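Local coordinates for DMATS type aromatic prenyltransferase (Micromonospora olivasterospora, PDB 6ZRY), which probably transfers a dimethylallyl group to the indole ring of tryptophan, as a bacterial aromatic prenyltransferase with the ABBA-barrel fold, at residues 149-154 and 161-166. Sequence-based numbering, arbitrary orientation. Where two conformers were deposited one is given.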
ATOM      1  N   LEU A 149       8.292  -3.094  -5.292  1.00 17.64           N
ATOM      2  CA  LEU A 149       9.695  -2.709  -5.558  1.00 17.95           C
ATOM      3  C   LEU A 149       9.771  -1.199  -5.625  1.00 17.48           C
ATOM      4  O   LEU A 149       8.785  -0.574  -6.108  1.00 16.62           O
ATOM      5  CB  LEU A 149      10.171  -3.345  -6.858  1.00 18.82           C
ATOM      6  CG  LEU A 149      10.109  -4.873  -6.921  1.00 19.79           C
ATOM      7  CD1 LEU A 149      10.572  -5.367  -8.280  1.00 20.54           C
ATOM      8  CD2 LEU A 149      10.957  -5.512  -5.840  1.00 20.13           C
ATOM      9  N   ASN A 150      10.883  -0.637  -5.178  1.00 17.78           N
ATOM     10  CA  ASN A 150      11.145   0.830  -5.200  1.00 18.05           C
ATOM     11  C   ASN A 150      11.725   1.182  -6.565  1.00 17.92           C
ATOM     12  O   ASN A 150      12.846   0.791  -6.857  1.00 18.37           O
ATOM     13  CB  ASN A 150      12.095   1.270  -4.080  1.00 18.17           C
ATOM     14  CG  ASN A 150      12.319   2.769  -4.059  1.00 18.14           C
ATOM     15  OD1 ASN A 150      11.678   3.514  -4.808  1.00 18.23           O
ATOM     16  ND2 ASN A 150      13.199   3.226  -3.179  1.00 18.89           N
ATOM     17  N   PRO A 151      10.987   1.910  -7.442  1.00 18.06           N
ATOM     18  CA  PRO A 151      11.510   2.329  -8.740  1.00 18.54           C
ATOM     19  C   PRO A 151      12.712   3.260  -8.595  1.00 19.38           C
ATOM     20  O   PRO A 151      13.466   3.404  -9.546  1.00 19.50           O
ATOM     21  CB  PRO A 151      10.341   3.098  -9.367  1.00 18.37           C
ATOM     22  CG  PRO A 151       9.134   2.549  -8.658  1.00 18.58           C
ATOM     23  CD  PRO A 151       9.618   2.396  -7.239  1.00 17.78           C
ATOM     24  N   GLU A 152      12.849   3.891  -7.447  1.00 19.58           N
ATOM     25  CA  GLU A 152      13.910   4.904  -7.198  1.00 21.02           C
ATOM     26  C   GLU A 152      15.125   4.272  -6.497  1.00 21.09           C
ATOM     27  O   GLU A 152      15.969   5.030  -5.966  1.00 21.47           O
ATOM     28  CB  GLU A 152      13.328   6.054  -6.385  1.00 21.32           C
ATOM     29  CG  GLU A 152      12.238   6.811  -7.130  1.00 22.29           C
ATOM     30  CD  GLU A 152      11.602   7.939  -6.308  1.00 23.55           C
ATOM     31  OE1 GLU A 152      11.001   8.813  -6.901  1.00 24.30           O
ATOM     32  OE2 GLU A 152      11.742   7.928  -5.082  1.00 23.33           O
ATOM     33  N   VAL A 153      15.227   2.954  -6.487  1.00 21.34           N
ATOM     34  CA  VAL A 153      16.272   2.230  -5.708  1.00 22.07           C
ATOM     35  C   VAL A 153      17.672   2.540  -6.273  1.00 23.48           C
ATOM     36  O   VAL A 153      18.626   2.464  -5.506  1.00 23.02           O
ATOM     37  CB  VAL A 153      16.002   0.727  -5.679  1.00 22.25           C
ATOM     38  CG1 VAL A 153      16.283   0.079  -7.026  1.00 22.29           C
ATOM     39  CG2 VAL A 153      16.778   0.041  -4.559  1.00 22.13           C
ATOM     40  N   LYS A 154      17.786   2.852  -7.560  1.00 24.78           N
ATOM     41  CA  LYS A 154      19.078   3.265  -8.182  1.00 27.30           C
ATOM     42  C   LYS A 154      19.105   4.791  -8.334  1.00 27.70           C
ATOM     43  O   LYS A 154      19.905   5.293  -9.133  1.00 28.60           O
ATOM     44  CB  LYS A 154      19.266   2.540  -9.514  1.00 28.88           C
ATOM     45  CG  LYS A 154      19.390   1.036  -9.390  1.00 30.23           C
ATOM     46  CD  LYS A 154      19.817   0.387 -10.667  1.00 32.52           C
ATOM     47  CE  LYS A 154      20.278  -1.042 -10.475  1.00 34.54           C
ATOM     48  NZ  LYS A 154      20.650  -1.679 -11.768  1.00 36.08           N
ATOM     49  N   ALA A 161      13.619   5.159 -16.486  1.00 24.29           N
ATOM     50  CA  ALA A 161      14.305   4.195 -17.383  1.00 24.55           C
ATOM     51  C   ALA A 161      14.220   2.799 -16.794  1.00 24.14           C
ATOM     52  O   ALA A 161      13.985   1.869 -17.554  1.00 23.98           O
ATOM     53  CB  ALA A 161      15.744   4.596 -17.589  1.00 25.57           C
ATOM     54  N   LEU A 162      14.397   2.678 -15.474  1.00 23.34           N
ATOM     55  CA  LEU A 162      14.247   1.405 -14.740  1.00 23.04           C
ATOM     56  C   LEU A 162      12.850   0.847 -15.010  1.00 21.46           C
ATOM     57  O   LEU A 162      12.753  -0.295 -15.466  1.00 20.90           O
ATOM     58  CB  LEU A 162      14.477   1.621 -13.245  1.00 23.83           C
ATOM     59  CG  LEU A 162      14.900   0.380 -12.450  1.00 25.35           C
ATOM     60  CD1 LEU A 162      15.283   0.734 -11.029  1.00 25.48           C
ATOM     61  CD2 LEU A 162      13.824  -0.683 -12.438  1.00 26.54           C
ATOM     62  N   VAL A 163      11.800   1.650 -14.783  1.00 20.71           N
ATOM     63  CA  VAL A 163      10.398   1.192 -14.980  1.00 20.29           C
ATOM     64  C   VAL A 163      10.194   0.853 -16.462  1.00 20.53           C
ATOM     65  O   VAL A 163       9.625  -0.230 -16.750  1.00 19.36           O
ATOM     66  CB  VAL A 163       9.374   2.232 -14.478  1.00 19.89           C
ATOM     67  CG1 VAL A 163       7.953   1.771 -14.735  1.00 19.81           C
ATOM     68  CG2 VAL A 163       9.580   2.559 -12.998  1.00 19.77           C
ATOM     69  N   SER A 164      10.646   1.713 -17.379  1.00 20.59           N
ATOM     70  CA  SER A 164      10.478   1.470 -18.827  1.00 22.07           C
ATOM     71  C   SER A 164      11.064   0.102 -19.205  1.00 22.06           C
ATOM     72  O   SER A 164      10.370  -0.711 -19.936  1.00 21.71           O
ATOM     73  CB  SER A 164      11.096   2.575 -19.666  1.00 23.44           C
ATOM     74  OG  SER A 164      11.057   2.196 -21.025  1.00 26.65           O
ATOM     75  N   GLU A 165      12.273  -0.185 -18.736  0.60 22.26           N
ATOM     76  CA  GLU A 165      12.998  -1.420 -19.123  0.60 22.80           C
ATOM     77  C   GLU A 165      12.340  -2.634 -18.455  0.60 22.03           C
ATOM     78  O   GLU A 165      12.216  -3.664 -19.123  0.60 21.83           O
ATOM     79  CB  GLU A 165      14.488  -1.315 -18.811  0.60 24.08           C
ATOM     80  CG  GLU A 165      15.312  -2.356 -19.543  0.60 25.13           C
ATOM     81  CD  GLU A 165      14.859  -2.672 -20.965  0.60 25.72           C
ATOM     82  OE1 GLU A 165      14.482  -3.828 -21.187  0.60 26.68           O
ATOM     83  OE2 GLU A 165      14.880  -1.748 -21.858  0.60 25.93           O
ATOM     84  N   ALA A 166      11.916  -2.519 -17.188  1.00 21.65           N
ATOM     85  CA  ALA A 166      11.216  -3.622 -16.491  1.00 20.83           C
ATOM     86  C   ALA A 166       9.895  -3.946 -17.201  1.00 20.93           C
ATOM     87  O   ALA A 166       9.612  -5.144 -17.403  1.00 21.24           O
ATOM     88  CB  ALA A 166      11.014  -3.284 -15.049  1.00 20.75           C
TER
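Leu162 and Val163, neighbours on helix 159-170, pack against the turn that leaves strand 141-149; the helix meets the turn through van der Waals contacts, with no hydrogen bond across the two segments. Val163 meets Pro151 through a single branch: its CG2 lies 3.7 Å from Pro151 CB. Leu162 reaches further into the turn. With CG anti to the backbone N (chi1 -157°), it carries CD1 to 3.6 Å from Pro151 O, a van der Waals approach of a methyl to a carbonyl oxygen. The same methyl sits 4.2 Å from Val153 CG1, the two side chains crossing at a slant, and 4.4 Å from the aliphatic CG of Lys154.

Polar bonds shape the turn. Asn150 to Val153 form a type I beta turn, closed by Val153 N to Asn150 O at 3.2 Å. An Asx turn overlaps it: Glu152 N donates to Asn150 OD1 at 2.9 Å, arriving well above the carbonyl plane (65° out of it). Asn150 ND2 donates a hydrogen bond to Phe129 O, and Glu152 forms a salt bridge with Arg194.

Leu195 touches both Pro151 and Val163, while Phe120 packs on Leu162. The helix thus lies against the outside of the barrel strands. What fits the two segments together is mainly apolar packing and burial, whereas internal hydrogen bonds set the turn's shape and bonds to neighbouring residues help fix it.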